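Side-chain contacts in Lactamase_B domain-containing protein (Pontibacter korlensis, PDB 6XFR), which probably hydrolyses the amide bond of beta-lactam antibiotics to give substituted beta-amino acids, as a zinc-dependent class B enzyme of the metallo-beta-lactamase superfamily: residues V197-P200 against P204-D207; E133-G138 against Q189-K194. One frame throughout, in Å; residues are numbered along the deposited sequence.

Contact 1 (V197-P200 against P204-D207)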
ATOM      1  N   VAL B 197       2.812  -8.275   2.466  1.00 33.14           N
ATOM      2  CA  VAL B 197       1.888  -7.182   2.763  1.00 32.20           C
ATOM      3  C   VAL B 197       1.076  -7.584   3.989  1.00 29.95           C
ATOM      4  O   VAL B 197       0.672  -8.750   4.111  1.00 21.66           O
ATOM      5  CB  VAL B 197       0.926  -6.862   1.595  1.00 33.54           C
ATOM      6  CG1 VAL B 197       0.199  -5.538   1.841  1.00 25.24           C
ATOM      7  CG2 VAL B 197       1.627  -6.860   0.267  1.00 25.79           C
ATOM      8  N   VAL B 198       0.862  -6.623   4.897  1.00 20.28           N
ATOM      9  CA  VAL B 198      -0.010  -6.776   6.065  1.00 18.85           C
ATOM     10  C   VAL B 198      -1.077  -5.686   6.025  1.00 26.97           C
ATOM     11  O   VAL B 198      -0.744  -4.491   6.006  1.00 32.79           O
ATOM     12  CB  VAL B 198       0.791  -6.709   7.367  1.00 24.06           C
ATOM     13  CG1 VAL B 198      -0.155  -6.718   8.599  1.00 18.12           C
ATOM     14  CG2 VAL B 198       1.836  -7.847   7.384  1.00 19.70           C
ATOM     15  N   VAL B 199      -2.344  -6.079   5.979  1.00 24.83           N
ATOM     16  CA  VAL B 199      -3.421  -5.103   5.767  1.00 25.69           C
ATOM     17  C   VAL B 199      -4.137  -4.878   7.095  1.00 28.85           C
ATOM     18  O   VAL B 199      -4.763  -5.807   7.620  1.00 23.79           O
ATOM     19  CB  VAL B 199      -4.398  -5.530   4.676  1.00 20.24           C
ATOM     20  CG1 VAL B 199      -5.291  -4.338   4.361  1.00 22.25           C
ATOM     21  CG2 VAL B 199      -3.640  -5.988   3.442  1.00 20.63           C
ATOM     22  N   PRO B 200      -4.072  -3.685   7.661  1.00 31.25           N
ATOM     23  CA  PRO B 200      -4.868  -3.352   8.842  1.00 28.33           C
ATOM     24  C   PRO B 200      -6.260  -2.885   8.433  1.00 30.22           C
ATOM     25  O   PRO B 200      -6.586  -2.727   7.258  1.00 28.92           O
ATOM     26  CB  PRO B 200      -4.077  -2.206   9.471  1.00 24.90           C
ATOM     27  CG  PRO B 200      -3.521  -1.487   8.278  1.00 27.51           C
ATOM     28  CD  PRO B 200      -3.229  -2.564   7.224  1.00 25.61           C
ATOM     29  N   PRO B 204      -3.315   2.800   6.430  1.00 39.36           N
ATOM     30  CA  PRO B 204      -2.610   2.240   5.263  1.00 31.74           C
ATOM     31  C   PRO B 204      -1.888   0.954   5.610  1.00 28.52           C
ATOM     32  O   PRO B 204      -1.457   0.747   6.745  1.00 27.25           O
ATOM     33  CB  PRO B 204      -1.622   3.349   4.867  1.00 34.94           C
ATOM     34  CG  PRO B 204      -2.145   4.617   5.597  1.00 41.95           C
ATOM     35  CD  PRO B 204      -2.764   4.094   6.862  1.00 34.98           C
ATOM     36  N   TRP B 205      -1.764   0.082   4.621  1.00 27.72           N
ATOM     37  CA  TRP B 205      -1.069  -1.181   4.817  1.00 25.37           C
ATOM     38  C   TRP B 205       0.450  -1.001   4.641  1.00 33.49           C
ATOM     39  O   TRP B 205       0.936   0.038   4.206  1.00 29.36           O
ATOM     40  CB  TRP B 205      -1.625  -2.235   3.863  1.00 24.48           C
ATOM     41  CG  TRP B 205      -2.022  -1.676   2.491  1.00 34.35           C
ATOM     42  CD1 TRP B 205      -1.304  -1.769   1.323  1.00 28.56           C
ATOM     43  CD2 TRP B 205      -3.224  -0.936   2.158  1.00 46.30           C
ATOM     44  NE1 TRP B 205      -1.973  -1.143   0.298  1.00 31.25           N
ATOM     45  CE2 TRP B 205      -3.152  -0.628   0.775  1.00 40.37           C
ATOM     46  CE3 TRP B 205      -4.353  -0.502   2.899  1.00 41.10           C
ATOM     47  CZ2 TRP B 205      -4.164   0.092   0.109  1.00 45.63           C
ATOM     48  CZ3 TRP B 205      -5.366   0.204   2.229  1.00 41.02           C
ATOM     49  CH2 TRP B 205      -5.257   0.497   0.845  1.00 41.91           C
ATOM     50  N   GLY B 206       1.207  -2.003   5.029  1.00 35.20           N
ATOM     51  CA  GLY B 206       2.654  -1.940   4.920  1.00 36.58           C
ATOM     52  C   GLY B 206       3.288  -3.313   4.922  1.00 32.72           C
ATOM     53  O   GLY B 206       2.660  -4.306   4.574  1.00 32.40           O
ATOM     54  N   ASP B 207       4.548  -3.372   5.332  1.00 33.91           N
ATOM     55  CA  ASP B 207       5.197  -4.672   5.435  1.00 35.08           C
ATOM     56  C   ASP B 207       5.020  -5.208   6.854  1.00 37.42           C
ATOM     57  O   ASP B 207       4.104  -4.815   7.580  1.00 34.21           O
ATOM     58  CB  ASP B 207       6.658  -4.595   4.981  1.00 35.89           C
ATOM     59  CG  ASP B 207       7.496  -3.578   5.752  1.00 41.90           C
ATOM     60  OD1 ASP B 207       6.964  -2.915   6.683  1.00 37.10           O
ATOM     61  OD2 ASP B 207       8.719  -3.455   5.396  1.00 37.50           O
TER

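Contact 2 (E133-G138 against Q189-K194). With EPE (4-(2-hydroxyethyl)-1-piperazine ethanesulfonic acid), chain M.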
ATOM      1  N   GLU B 133      -6.234 -19.172   3.997  1.00 31.20           N
ATOM      2  CA  GLU B 133      -6.110 -19.723   5.334  1.00 26.05           C
ATOM      3  C   GLU B 133      -6.804 -18.770   6.278  1.00 23.40           C
ATOM      4  O   GLU B 133      -6.705 -17.553   6.117  1.00 27.64           O
ATOM      5  CB  GLU B 133      -4.656 -19.889   5.725  1.00 26.47           C
ATOM      6  CG  GLU B 133      -3.933 -20.813   4.767  1.00 40.31           C
ATOM      7  CD  GLU B 133      -2.431 -20.936   5.029  1.00 46.63           C
ATOM      8  OE1 GLU B 133      -1.898 -20.196   5.891  1.00 47.66           O
ATOM      9  OE2 GLU B 133      -1.789 -21.794   4.373  1.00 46.40           O
ATOM     10  N   VAL B 134      -7.582 -19.302   7.201  1.00 23.61           N
ATOM     11  CA  VAL B 134      -8.162 -18.471   8.237  1.00 23.31           C
ATOM     12  C   VAL B 134      -7.575 -18.940   9.555  1.00 25.22           C
ATOM     13  O   VAL B 134      -7.363 -20.137   9.752  1.00 37.46           O
ATOM     14  CB  VAL B 134      -9.699 -18.501   8.195  1.00 22.61           C
ATOM     15  CG1 VAL B 134     -10.283 -17.379   9.058  1.00 22.44           C
ATOM     16  CG2 VAL B 134     -10.130 -18.283   6.775  1.00 21.34           C
ATOM     17  N   TYR B 135      -7.210 -18.003  10.418  1.00 25.56           N
ATOM     18  CA  TYR B 135      -6.456 -18.392  11.606  1.00 33.86           C
ATOM     19  C   TYR B 135      -6.842 -17.536  12.804  1.00 28.37           C
ATOM     20  O   TYR B 135      -7.148 -16.345  12.663  1.00 27.26           O
ATOM     21  CB  TYR B 135      -4.948 -18.297  11.364  1.00 32.92           C
ATOM     22  CG  TYR B 135      -4.092 -18.558  12.600  1.00 36.05           C
ATOM     23  CD1 TYR B 135      -3.951 -19.831  13.122  1.00 33.73           C
ATOM     24  CD2 TYR B 135      -3.430 -17.531  13.227  1.00 32.17           C
ATOM     25  CE1 TYR B 135      -3.165 -20.074  14.230  1.00 36.65           C
ATOM     26  CE2 TYR B 135      -2.647 -17.759  14.319  1.00 38.97           C
ATOM     27  CZ  TYR B 135      -2.510 -19.034  14.824  1.00 38.21           C
ATOM     28  OH  TYR B 135      -1.707 -19.230  15.939  1.00 44.53           O
ATOM     29  N   PHE B 136      -6.868 -18.178  13.970  1.00 30.51           N
ATOM     30  CA  PHE B 136      -7.206 -17.525  15.229  1.00 35.88           C
ATOM     31  C   PHE B 136      -5.954 -17.419  16.067  1.00 34.08           C
ATOM     32  O   PHE B 136      -5.480 -18.446  16.567  1.00 36.25           O
ATOM     33  CB  PHE B 136      -8.280 -18.301  15.999  1.00 32.95           C
ATOM     34  CG  PHE B 136      -8.644 -17.664  17.313  1.00 39.89           C
ATOM     35  CD1 PHE B 136      -9.273 -16.416  17.340  1.00 33.71           C
ATOM     36  CD2 PHE B 136      -8.318 -18.292  18.529  1.00 37.69           C
ATOM     37  CE1 PHE B 136      -9.590 -15.828  18.554  1.00 38.41           C
ATOM     38  CE2 PHE B 136      -8.624 -17.712  19.740  1.00 39.64           C
ATOM     39  CZ  PHE B 136      -9.264 -16.487  19.767  1.00 42.80           C
ATOM     40  N   PRO B 137      -5.361 -16.235  16.217  1.00 39.91           N
ATOM     41  CA  PRO B 137      -4.143 -16.090  17.033  1.00 39.30           C
ATOM     42  C   PRO B 137      -4.402 -15.790  18.498  1.00 41.95           C
ATOM     43  O   PRO B 137      -3.448 -15.746  19.281  1.00 41.81           O
ATOM     44  CB  PRO B 137      -3.432 -14.915  16.360  1.00 35.64           C
ATOM     45  CG  PRO B 137      -4.539 -14.078  15.807  1.00 35.10           C
ATOM     46  CD  PRO B 137      -5.652 -15.022  15.422  1.00 37.38           C
ATOM     47  N   GLY B 138      -5.654 -15.588  18.881  1.00 39.36           N
ATOM     48  CA  GLY B 138      -6.009 -15.192  20.228  1.00 42.41           C
ATOM     49  C   GLY B 138      -6.759 -13.869  20.258  1.00 47.66           C
ATOM     50  O   GLY B 138      -6.844 -13.136  19.270  1.00 38.08           O
ATOM     51  N   GLN B 189       3.528 -13.008  13.958  1.00 27.61           N
ATOM     52  CA  GLN B 189       4.913 -12.905  13.517  1.00 29.58           C
ATOM     53  C   GLN B 189       5.560 -14.272  13.382  1.00 39.13           C
ATOM     54  O   GLN B 189       6.413 -14.458  12.514  1.00 49.52           O
ATOM     55  CB  GLN B 189       5.737 -12.061  14.465  1.00 31.55           C
ATOM     56  CG  GLN B 189       5.401 -10.606  14.497  1.00 29.64           C
ATOM     57  CD  GLN B 189       6.151  -9.957  15.616  1.00 36.74           C
ATOM     58  OE1 GLN B 189       6.287 -10.570  16.681  1.00 41.58           O
ATOM     59  NE2 GLN B 189       6.675  -8.729  15.400  1.00 32.66           N
ATOM     60  N   GLN B 190       5.174 -15.249  14.203  1.00 42.49           N
ATOM     61  CA  GLN B 190       5.849 -16.533  14.099  1.00 40.51           C
ATOM     62  C   GLN B 190       5.236 -17.446  13.047  1.00 42.57           C
ATOM     63  O   GLN B 190       5.951 -18.280  12.480  1.00 39.45           O
ATOM     64  CB  GLN B 190       5.841 -17.244  15.470  1.00 46.02           C
ATOM     65  CG  GLN B 190       7.223 -17.803  15.880  1.00 67.19           C
ATOM     66  CD  GLN B 190       8.317 -16.711  15.961  1.00 80.37           C
ATOM     67  OE1 GLN B 190       8.173 -15.701  16.665  1.00 81.76           O
ATOM     68  NE2 GLN B 190       9.400 -16.907  15.206  1.00 84.47           N
ATOM     69  N   ARG B 191       3.979 -17.215  12.670  1.00 42.99           N
ATOM     70  CA  ARG B 191       3.293 -18.068  11.711  1.00 34.54           C
ATOM     71  C   ARG B 191       3.428 -17.615  10.263  1.00 30.93           C
ATOM     72  O   ARG B 191       3.360 -18.457   9.359  1.00 31.85           O
ATOM     73  CB  ARG B 191       1.821 -18.160  12.097  1.00 31.26           C
ATOM     74  CG  ARG B 191       0.992 -19.038  11.230  1.00 31.29           C
ATOM     75  CD  ARG B 191      -0.415 -19.116  11.747  1.00 30.72           C
ATOM     76  NE  ARG B 191      -1.125 -20.227  11.133  1.00 32.95           N
ATOM     77  CZ  ARG B 191      -1.156 -21.464  11.619  1.00 39.02           C
ATOM     78  NH1 ARG B 191      -0.524 -21.776  12.753  1.00 41.25           N
ATOM     79  NH2 ARG B 191      -1.820 -22.392  10.961  1.00 37.44           N
ATOM     80  N   TYR B 192       3.612 -16.319  10.012  1.00 34.38           N
ATOM     81  CA  TYR B 192       3.764 -15.789   8.650  1.00 37.38           C
ATOM     82  C   TYR B 192       5.093 -15.047   8.508  1.00 31.37           C
ATOM     83  O   TYR B 192       5.119 -13.855   8.196  1.00 29.26           O
ATOM     84  CB  TYR B 192       2.592 -14.883   8.277  1.00 31.93           C
ATOM     85  CG  TYR B 192       1.277 -15.549   8.562  1.00 35.45           C
ATOM     86  CD1 TYR B 192       0.765 -16.499   7.686  1.00 29.99           C
ATOM     87  CD2 TYR B 192       0.580 -15.289   9.750  1.00 30.98           C
ATOM     88  CE1 TYR B 192      -0.414 -17.134   7.951  1.00 30.34           C
ATOM     89  CE2 TYR B 192      -0.620 -15.933  10.030  1.00 29.21           C
ATOM     90  CZ  TYR B 192      -1.101 -16.860   9.123  1.00 29.59           C
ATOM     91  OH  TYR B 192      -2.270 -17.529   9.356  1.00 28.68           O
ATOM     92  N   PRO B 193       6.221 -15.722   8.741  1.00 34.59           N
ATOM     93  CA  PRO B 193       7.507 -15.013   8.706  1.00 45.35           C
ATOM     94  C   PRO B 193       7.848 -14.406   7.349  1.00 45.26           C
ATOM     95  O   PRO B 193       8.684 -13.499   7.303  1.00 43.83           O
ATOM     96  CB  PRO B 193       8.511 -16.097   9.117  1.00 49.87           C
ATOM     97  CG  PRO B 193       7.844 -17.359   8.805  1.00 44.94           C
ATOM     98  CD  PRO B 193       6.404 -17.139   9.081  1.00 35.48           C
ATOM     99  N   LYS B 194       7.259 -14.889   6.247  1.00 47.18           N
ATOM    100  CA  LYS B 194       7.535 -14.378   4.906  1.00 38.54           C
ATOM    101  C   LYS B 194       6.331 -13.652   4.308  1.00 33.95           C
ATOM    102  O   LYS B 194       6.149 -13.649   3.091  1.00 39.95           O
ATOM    103  CB  LYS B 194       8.001 -15.501   3.973  1.00 38.16           C
ATOM    104  CG  LYS B 194       9.343 -16.091   4.435  1.00 54.22           C
ATOM    105  CD  LYS B 194      10.601 -15.800   3.571  1.00 59.95           C
ATOM    106  CE  LYS B 194      11.789 -16.697   3.954  1.00 70.27           C
ATOM    107  NZ  LYS B 194      12.189 -17.863   3.174  1.00 76.83           N
TER
HETATM  108  N1  EPE M 301       2.304 -21.007   6.003  1.00 50.91           N
HETATM  109  C2  EPE M 301       1.400 -20.525   7.066  1.00 50.32           C
HETATM  110  C3  EPE M 301       0.674 -21.666   7.774  1.00 53.10           C
HETATM  111  N4  EPE M 301       0.084 -22.608   6.843  1.00 56.80           N
HETATM  112  C5  EPE M 301       0.866 -22.951   5.662  1.00 53.50           C
HETATM  113  C6  EPE M 301       1.539 -21.754   4.999  1.00 49.77           C
HETATM  114  C7  EPE M 301      -0.856 -23.602   7.358  1.00 56.02           C
HETATM  115  C8  EPE M 301      -1.846 -24.072   6.292  1.00 66.76           C
HETATM  116  O8  EPE M 301      -2.596 -25.202   6.703  1.00 74.80           O
HETATM  117  C9  EPE M 301       2.846 -19.803   5.367  1.00 55.04           C
HETATM  118  C10 EPE M 301       4.329 -19.579   5.647  1.00 50.80           C
HETATM  119  S   EPE M 301       4.921 -17.998   4.982  1.00 54.09           S
HETATM  120  O1S EPE M 301       4.275 -17.583   3.715  1.00 45.13           O
HETATM  121  O2S EPE M 301       6.346 -18.171   4.718  1.00 66.57           O
HETATM  122  O3S EPE M 301       4.753 -16.988   6.023  1.00 47.29           O

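Contact 1 (V197-P200 against P204-D207)
A single antiparallel bridge, Val198 with Gly206, folds the chain back beside the outermost strand of the sheet that also holds 155-159, in the turn region that carries the zinc ligand His202. Its bonds form a hydrogen-bonded pair. Val198 N donates a hydrogen bond to Gly206 O at 3.0 Å, nearly straight at 165°, while the return bond from Gly206 N to Val198 O is weak at 3.3 Å. The same Gly206 O takes a CA-H contact from Val197 CA at 3.5 Å. Beyond the bridge, Pro200 lies across Trp205, with its CD 3.7 Å from Trp205 CB, and its CG meets the carbonyl of Pro204. The CB of Trp205 is directed at the strand, 3.2 Å from Val198 O, and a chi1 of 36° turns the indole off obliquely past two valine methyls. Val197 CG1 is 4.1 Å from Trp205 CD1, and Val199 CG1 lies 4.2 Å from Trp205 CE3. Trp205 also meets His34 edge-to-face and packs on Ile13 and Ile19. Asp207 OD1 caps Ser209 N, its OD2 is hydrogen-bonded to Ser14 OG of the second subunit, and Val198 and Pro200 rest on Leu210 of helix 209-217.

Contact 2 (E133-G138 against Q189-K194)
At a surface site occupied by a HEPES buffer molecule (EPE), Tyr135 and Arg191 stack where the end of strand 130-135 faces the end of helix 181-191. The guanidinium is stacked on one face of the phenol, its plane only 6° from the ring. Because the Arg191 chain is extended from CG to NE, CD sits above the ring centre as a CH-pi donor, 3.5 Å from the Tyr135 centroid. The cation-pi contact is therefore off-centre: Arg191 CZ is displaced toward the CD1 and CE1 rim of Tyr135, and Arg191 NH1 comes within 3.5 Å of Tyr135 CE1. Tyr192, where the chain departs from the helix, puts its OH 3.4 Å from Tyr135 CB. Strand and helix end thus meet through side chains of the αβ/βα metallo-beta-lactamase fold, with no hydrogen bond directly between the two segments. Glu133 OE1 approaches the edge of the Tyr192 ring, 4.0 Å from CE1. Both carboxylate oxygens of Glu133 accept weak hydrogen bonds from the piperazine N4 of EPE, at 3.3 Å to OE1 and 3.2 Å to OE2. At the other end of the buffer, Lys194 N donates to sulfonate O3S of EPE at 3.3 Å; Tyr149 OH and Thr124 OG1 are also hydrogen-bonded to EPE.

How the contacts relate
From the N terminus, the chain first reaches 133-138, at the end of strand 130-135. It then runs through strands 147-150 and 155-159 and helix 181-191 before contact 2 closes this long loop of 50 residues. Contact 1 follows almost at once: 189-194 leads into strand 197-200, and only three residues, His202 among them, separate that strand from 204-207. The loops are in series, neither nested nor crossed, and their centres lie about 14 Å apart. Strands 130-135 and 197-200 belong to one sheet: contact 2 ties strand 130-135 to the helix end, whereas contact 1 joins the outermost strand 197-200 to the approach to helix 209-217.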